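Local coordinates for photosystem II assembly protein Ycf48 (Thermosynechococcus elongatus, PDB 5OJ5), which binds the C-terminal extension of the D1 protein and probably assists early photosystem II assembly and the replacement of photodamaged D1, at residues 68-80 and 88-102. Numbering follows the deposited sequence. Where two conformers were deposited one is given.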
loop_
_atom_site.group_PDB
_atom_site.type_symbol
_atom_site.label_atom_id
_atom_site.label_comp_id
_atom_site.label_asym_id
_atom_site.label_seq_id
_atom_site.Cartn_x
_atom_site.Cartn_y
_atom_site.Cartn_z
ATOM N N HIS A 68 8.847 -12.404 11.487
ATOM C CA HIS A 68 7.806 -11.964 12.409
ATOM C C HIS A 68 7.148 -10.714 11.845
ATOM O O HIS A 68 7.824 -9.713 11.616
ATOM C CB HIS A 68 8.451 -11.659 13.758
ATOM C CG HIS A 68 7.478 -11.388 14.864
ATOM N ND1 HIS A 68 7.871 -10.830 16.067
ATOM C CD2 HIS A 68 6.155 -11.657 14.982
ATOM C CE1 HIS A 68 6.824 -10.755 16.875
ATOM N NE2 HIS A 68 5.766 -11.236 16.232
ATOM N N GLY A 69 5.843 -10.787 11.615
ATOM C CA GLY A 69 5.136 -9.659 11.053
ATOM C C GLY A 69 3.676 -9.664 11.415
ATOM O O GLY A 69 3.159 -10.585 12.060
ATOM N N TRP A 70 2.995 -8.602 10.983
ATOM C CA TRP A 70 1.607 -8.315 11.322
ATOM C C TRP A 70 0.860 -7.825 10.100
ATOM O O TRP A 70 1.427 -7.104 9.262
ATOM C CB TRP A 70 1.541 -7.234 12.429
ATOM C CG TRP A 70 2.033 -7.711 13.768
ATOM C CD1 TRP A 70 3.316 -7.758 14.195
ATOM C CD2 TRP A 70 1.231 -8.238 14.817
ATOM N NE1 TRP A 70 3.370 -8.318 15.466
ATOM C CE2 TRP A 70 2.093 -8.577 15.875
ATOM C CE3 TRP A 70 -0.143 -8.424 14.975
ATOM C CZ2 TRP A 70 1.630 -9.110 17.092
ATOM C CZ3 TRP A 70 -0.581 -8.925 16.220
ATOM C CH2 TRP A 70 0.298 -9.239 17.236
ATOM N N LEU A 71 -0.421 -8.155 10.039
ATOM C CA LEU A 71 -1.312 -7.592 9.038
ATOM C C LEU A 71 -2.566 -7.072 9.732
ATOM O O LEU A 71 -2.915 -7.500 10.848
ATOM C CB LEU A 71 -1.618 -8.574 7.914
ATOM C CG LEU A 71 -2.340 -9.895 8.240
ATOM C CD1 LEU A 71 -3.848 -9.671 8.491
ATOM C CD2 LEU A 71 -2.132 -10.908 7.123
ATOM N N VAL A 72 -3.221 -6.119 9.061
ATOM C CA VAL A 72 -4.380 -5.450 9.623
ATOM C C VAL A 72 -5.423 -5.242 8.535
ATOM O O VAL A 72 -5.100 -5.165 7.339
ATOM C CB VAL A 72 -4.041 -4.087 10.278
ATOM C CG1 VAL A 72 -3.035 -4.262 11.386
ATOM C CG2 VAL A 72 -3.539 -3.072 9.245
ATOM N N GLY A 73 -6.682 -5.064 8.952
ATOM C CA GLY A 73 -7.714 -4.721 7.986
ATOM C C GLY A 73 -9.010 -4.327 8.618
ATOM O O GLY A 73 -9.081 -3.800 9.737
ATOM N N VAL A 74 -10.071 -4.621 7.865
ATOM C CA VAL A 74 -11.441 -4.231 8.194
ATOM C C VAL A 74 -11.916 -4.991 9.429
ATOM O O VAL A 74 -11.444 -6.096 9.713
ATOM C CB VAL A 74 -12.300 -4.522 6.941
ATOM C CG1 VAL A 74 -13.777 -4.354 7.176
ATOM C CG2 VAL A 74 -11.872 -3.587 5.797
ATOM N N ASN A 75 -12.869 -4.391 10.171
ATOM C CA ASN A 75 -13.431 -5.005 11.369
ATOM C C ASN A 75 -12.377 -5.317 12.406
ATOM O O ASN A 75 -12.396 -6.373 13.045
ATOM C CB ASN A 75 -14.278 -6.202 11.013
ATOM C CG ASN A 75 -15.456 -5.822 10.148
ATOM O OD1 ASN A 75 -15.894 -6.624 9.344
ATOM N ND2 ASN A 75 -15.965 -4.576 10.290
ATOM N N ALA A 76 -11.449 -4.371 12.563
ATOM C CA ALA A 76 -10.411 -4.462 13.584
ATOM C C ALA A 76 -9.610 -5.733 13.434
ATOM O O ALA A 76 -9.112 -6.270 14.419
ATOM C CB ALA A 76 -10.981 -4.265 14.998
ATOM N N THR A 77 -9.428 -6.181 12.196
ATOM C CA THR A 77 -8.659 -7.407 11.972
ATOM C C THR A 77 -7.179 -7.179 12.202
ATOM O O THR A 77 -6.595 -6.230 11.672
ATOM C CB THR A 77 -8.895 -7.955 10.561
ATOM O OG1 THR A 77 -10.271 -8.352 10.480
ATOM C CG2 THR A 77 -8.018 -9.157 10.235
ATOM N N LEU A 78 -6.560 -8.093 12.935
ATOM C CA LEU A 78 -5.153 -8.042 13.292
ATOM C C LEU A 78 -4.664 -9.478 13.292
ATOM O O LEU A 78 -5.273 -10.333 13.963
ATOM C CB LEU A 78 -5.061 -7.466 14.695
ATOM C CG LEU A 78 -3.686 -7.279 15.289
ATOM C CD1 LEU A 78 -2.808 -6.331 14.449
ATOM C CD2 LEU A 78 -3.743 -6.755 16.724
ATOM N N MET A 79 -3.587 -9.793 12.553
ATOM C CA MET A 79 -3.025 -11.143 12.595
ATOM C C MET A 79 -1.519 -11.077 12.640
ATOM O O MET A 79 -0.901 -10.131 12.116
ATOM C CB MET A 79 -3.438 -12.000 11.407
ATOM C CG MET A 79 -4.933 -12.056 11.185
ATOM S SD MET A 79 -5.333 -13.416 10.073
ATOM C CE MET A 79 -7.086 -13.235 9.931
ATOM N N GLU A 80 -0.920 -12.101 13.238
ATOM C CA GLU A 80 0.511 -12.176 13.469
ATOM C C GLU A 80 1.061 -13.423 12.787
ATOM O O GLU A 80 0.467 -14.498 12.876
ATOM C CB GLU A 80 0.765 -12.280 14.985
ATOM C CG GLU A 80 2.213 -12.312 15.411
ATOM C CD GLU A 80 2.384 -12.346 16.914
ATOM O OE1 GLU A 80 1.433 -12.719 17.629
ATOM O OE2 GLU A 80 3.496 -11.985 17.388
ATOM N N TRP A 88 -0.732 -17.404 9.662
ATOM C CA TRP A 88 -1.147 -16.209 10.361
ATOM C C TRP A 88 -2.127 -16.571 11.453
ATOM O O TRP A 88 -3.061 -17.352 11.231
ATOM C CB TRP A 88 -1.803 -15.242 9.366
ATOM C CG TRP A 88 -0.843 -14.734 8.302
ATOM C CD1 TRP A 88 -0.528 -15.345 7.120
ATOM C CD2 TRP A 88 -0.068 -13.541 8.384
ATOM N NE1 TRP A 88 0.369 -14.580 6.437
ATOM C CE2 TRP A 88 0.673 -13.466 7.186
ATOM C CE3 TRP A 88 0.054 -12.530 9.346
ATOM C CZ2 TRP A 88 1.541 -12.408 6.913
ATOM C CZ3 TRP A 88 0.928 -11.477 9.092
ATOM C CH2 TRP A 88 1.673 -11.424 7.876
ATOM N N GLU A 89 -1.967 -15.944 12.600
ATOM C CA GLU A 89 -2.808 -16.179 13.767
ATOM C C GLU A 89 -3.609 -14.935 14.094
ATOM O O GLU A 89 -3.004 -13.870 14.314
ATOM C CB GLU A 89 -1.960 -16.577 14.972
ATOM C CG GLU A 89 -1.314 -17.947 14.820
ATOM C CD GLU A 89 -2.274 -19.104 15.058
ATOM O OE1 GLU A 89 -3.425 -18.880 15.473
ATOM O OE2 GLU A 89 -1.859 -20.260 14.843
ATOM N N PRO A 90 -4.942 -15.009 14.186
ATOM C CA PRO A 90 -5.718 -13.822 14.550
ATOM C C PRO A 90 -5.461 -13.420 15.989
ATOM O O PRO A 90 -5.289 -14.250 16.878
ATOM C CB PRO A 90 -7.176 -14.257 14.379
ATOM C CG PRO A 90 -7.121 -15.524 13.701
ATOM C CD PRO A 90 -5.794 -16.167 13.845
ATOM N N ARG A 91 -5.483 -12.110 16.204
ATOM C CA ARG A 91 -5.422 -11.492 17.514
ATOM C C ARG A 91 -6.593 -10.535 17.630
ATOM O O ARG A 91 -6.759 -9.685 16.771
ATOM C CB ARG A 91 -4.094 -10.735 17.634
ATOM C CG ARG A 91 -2.825 -11.613 17.257
ATOM C CD ARG A 91 -2.535 -12.456 18.377
ATOM N NE ARG A 91 -1.358 -13.267 18.095
ATOM C CZ ARG A 91 -1.420 -14.580 18.084
ATOM N NH1 ARG A 91 -2.605 -15.148 18.183
ATOM N NH2 ARG A 91 -0.328 -15.311 17.944
ATOM N N THR A 92 -7.412 -10.642 18.639
ATOM C CA THR A 92 -8.553 -9.742 18.777
ATOM C C THR A 92 -8.288 -8.859 19.970
ATOM O O THR A 92 -8.242 -9.337 21.100
ATOM C CB THR A 92 -9.846 -10.528 19.004
ATOM O OG1 THR A 92 -10.030 -11.431 17.920
ATOM C CG2 THR A 92 -11.045 -9.575 19.078
ATOM N N LEU A 93 -8.085 -7.586 19.762
ATOM C CA LEU A 93 -7.932 -6.686 20.896
ATOM C C LEU A 93 -9.293 -6.347 21.481
ATOM O O LEU A 93 -10.286 -6.188 20.762
ATOM C CB LEU A 93 -7.189 -5.437 20.469
ATOM C CG LEU A 93 -5.698 -5.658 20.099
ATOM C CD1 LEU A 93 -5.188 -4.427 19.375
ATOM C CD2 LEU A 93 -4.860 -5.992 21.332
ATOM N N VAL A 94 -9.332 -6.227 22.805
ATOM C CA VAL A 94 -10.573 -5.904 23.479
ATOM C C VAL A 94 -10.670 -4.383 23.465
ATOM O O VAL A 94 -10.259 -3.688 24.393
ATOM C CB VAL A 94 -10.665 -6.517 24.875
ATOM C CG1 VAL A 94 -12.006 -6.101 25.526
ATOM C CG2 VAL A 94 -10.587 -8.012 24.817
ATOM N N LEU A 95 -11.215 -3.863 22.394
ATOM C CA LEU A 95 -11.433 -2.444 22.147
ATOM C C LEU A 95 -12.870 -2.101 22.492
ATOM O O LEU A 95 -13.674 -2.960 22.866
ATOM C CB LEU A 95 -11.165 -2.103 20.677
ATOM C CG LEU A 95 -9.801 -2.486 20.170
ATOM C CD1 LEU A 95 -9.689 -2.331 18.649
ATOM C CD2 LEU A 95 -8.727 -1.619 20.851
ATOM N N ASP A 96 -13.216 -0.820 22.379
ATOM C CA ASP A 96 -14.612 -0.461 22.655
ATOM C C ASP A 96 -15.601 -1.024 21.620
ATOM O O ASP A 96 -16.761 -1.277 21.958
ATOM C CB ASP A 96 -14.772 1.035 22.879
ATOM C CG ASP A 96 -14.337 1.862 21.716
ATOM O OD1 ASP A 96 -13.463 1.454 20.926
ATOM O OD2 ASP A 96 -14.862 2.986 21.628
ATOM N N HIS A 97 -15.176 -1.218 20.380
ATOM C CA HIS A 97 -16.015 -1.860 19.378
ATOM C C HIS A 97 -15.065 -2.434 18.349
ATOM O O HIS A 97 -13.867 -2.174 18.390
ATOM C CB HIS A 97 -17.027 -0.878 18.765
ATOM C CG HIS A 97 -16.396 0.274 18.035
ATOM N ND1 HIS A 97 -15.945 0.177 16.738
ATOM C CD2 HIS A 97 -16.216 1.568 18.403
ATOM C CE1 HIS A 97 -15.467 1.352 16.355
ATOM N NE2 HIS A 97 -15.609 2.208 17.352
ATOM N N SER A 98 -15.600 -3.196 17.398
ATOM C CA SER A 98 -14.776 -3.785 16.350
ATOM C C SER A 98 -15.069 -3.228 14.973
ATOM O O SER A 98 -14.668 -3.838 13.984
ATOM C CB SER A 98 -14.933 -5.291 16.295
ATOM O OG SER A 98 -16.279 -5.620 16.001
ATOM N N ASP A 99 -15.737 -2.090 14.873
ATOM C CA ASP A 99 -16.023 -1.523 13.562
ATOM C C ASP A 99 -14.844 -0.770 12.935
ATOM O O ASP A 99 -14.892 -0.379 11.752
ATOM C CB ASP A 99 -17.316 -0.709 13.622
ATOM C CG ASP A 99 -18.504 -1.572 13.902
ATOM O OD1 ASP A 99 -18.607 -2.648 13.278
ATOM O OD2 ASP A 99 -19.321 -1.207 14.763
ATOM N N TYR A 100 -13.718 -0.673 13.610
ATOM C CA TYR A 100 -12.573 0.071 13.098
ATOM C C TYR A 100 -12.029 -0.531 11.814
ATOM O O TYR A 100 -11.883 -1.747 11.675
ATOM C CB TYR A 100 -11.463 0.067 14.135
ATOM C CG TYR A 100 -11.828 0.773 15.425
ATOM C CD1 TYR A 100 -11.799 2.155 15.468
ATOM C CD2 TYR A 100 -12.140 0.073 16.586
ATOM C CE1 TYR A 100 -12.087 2.857 16.662
ATOM C CE2 TYR A 100 -12.418 0.762 17.770
ATOM C CZ TYR A 100 -12.387 2.158 17.800
ATOM O OH TYR A 100 -12.674 2.887 18.921
ATOM N N ARG A 101 -11.736 0.335 10.873
ATOM C CA ARG A 101 -11.002 -0.033 9.670
ATOM C C ARG A 101 -9.548 0.268 9.965
ATOM O O ARG A 101 -9.162 1.438 10.032
ATOM C CB ARG A 101 -11.524 0.818 8.529
ATOM C CG ARG A 101 -10.849 0.576 7.233
ATOM C CD ARG A 101 -11.331 1.620 6.214
ATOM N NE ARG A 101 -10.637 1.521 4.943
ATOM C CZ ARG A 101 -10.972 0.705 3.943
ATOM N NH1 ARG A 101 -12.051 -0.091 4.005
ATOM N NH2 ARG A 101 -10.239 0.716 2.837
ATOM N N PHE A 102 -8.718 -0.776 10.179
ATOM C CA PHE A 102 -7.295 -0.568 10.402
ATOM C C PHE A 102 -6.640 -0.406 9.043
ATOM O O PHE A 102 -6.525 -1.368 8.283
ATOM C CB PHE A 102 -6.674 -1.731 11.165
ATOM C CG PHE A 102 -7.092 -1.878 12.610
ATOM C CD1 PHE A 102 -7.565 -0.851 13.391
ATOM C CD2 PHE A 102 -6.914 -3.113 13.220
ATOM C CE1 PHE A 102 -7.884 -1.067 14.732
ATOM C CE2 PHE A 102 -7.180 -3.302 14.547
ATOM C CZ PHE A 102 -7.701 -2.273 15.290
HETATM O O HOH W 1 -14.212 -1.873 9.446
HETATM O O HOH W 2 -8.536 -6.282 17.261
HETATM O O HOH W 3 -8.351 -10.092 14.326
#
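Glu80 and Glu89 form an antiparallel hydrogen-bonded pair, N to O in both directions, and Met79 and Pro90 the adjacent non-hydrogen-bonded pair, which places strand 89-90 at the outer edge of a four-stranded propeller blade. Arg91 N prolongs the pairing to Leu78 O (2.9 Å, N-H...O 168°). Beyond it the backbones are joined through solvent: water 3 accepts a hydrogen bond from Leu78 N and donates one to Arg91 O, and water 2 links Leu93 N to Ala76 O. Direct bonds resume at the 73-77 turn, where Ala76 N meets Tyr100 O in the carbonyl plane (2.8 Å) and Phe102 N reaches Gly73 O from above that carbonyl's plane.

Among the side chains, Arg91 grips Glu80 side-on: NE (2.9 Å) and NH2 (3.1 Å) both address Glu80 OE1, lying in the guanidinium plane, with the carboxylate turned perpendicular to it. The bend at chi2 (-78°) folds the arginine back toward Glu80, while Arg91 CG lies 3.7 Å from Trp70 CZ3. Glu80 OE2 accepts from His68 NE2 on its anti lone pair and from Gln129. On the other side of the blade Leu71 CD2 sits over the six-membered ring of Trp88, 3.5 Å from its centroid and 10° off the normal; Met79 SD touches Trp88 CB. Phe102, near the start of strand 101-108, the first strand of the next blade, lays one ring face against Ala76 CA (3.9 Å to the centroid), and its side chain crosses that of Val72 at about a right angle, CB against CB.

With both carboxylate oxygens bonded, rotation of the Glu80 carboxylate is restricted, and the adjacent guanidinium probably keeps it ionised. The 91-95 run, whose Thr92 and Val94 hydrogen-bond the D1 peptide through their backbones, is tied to the blade by the Arg91 salt bridge, the direct Arg91 N to Leu78 O bond and the two bridging waters.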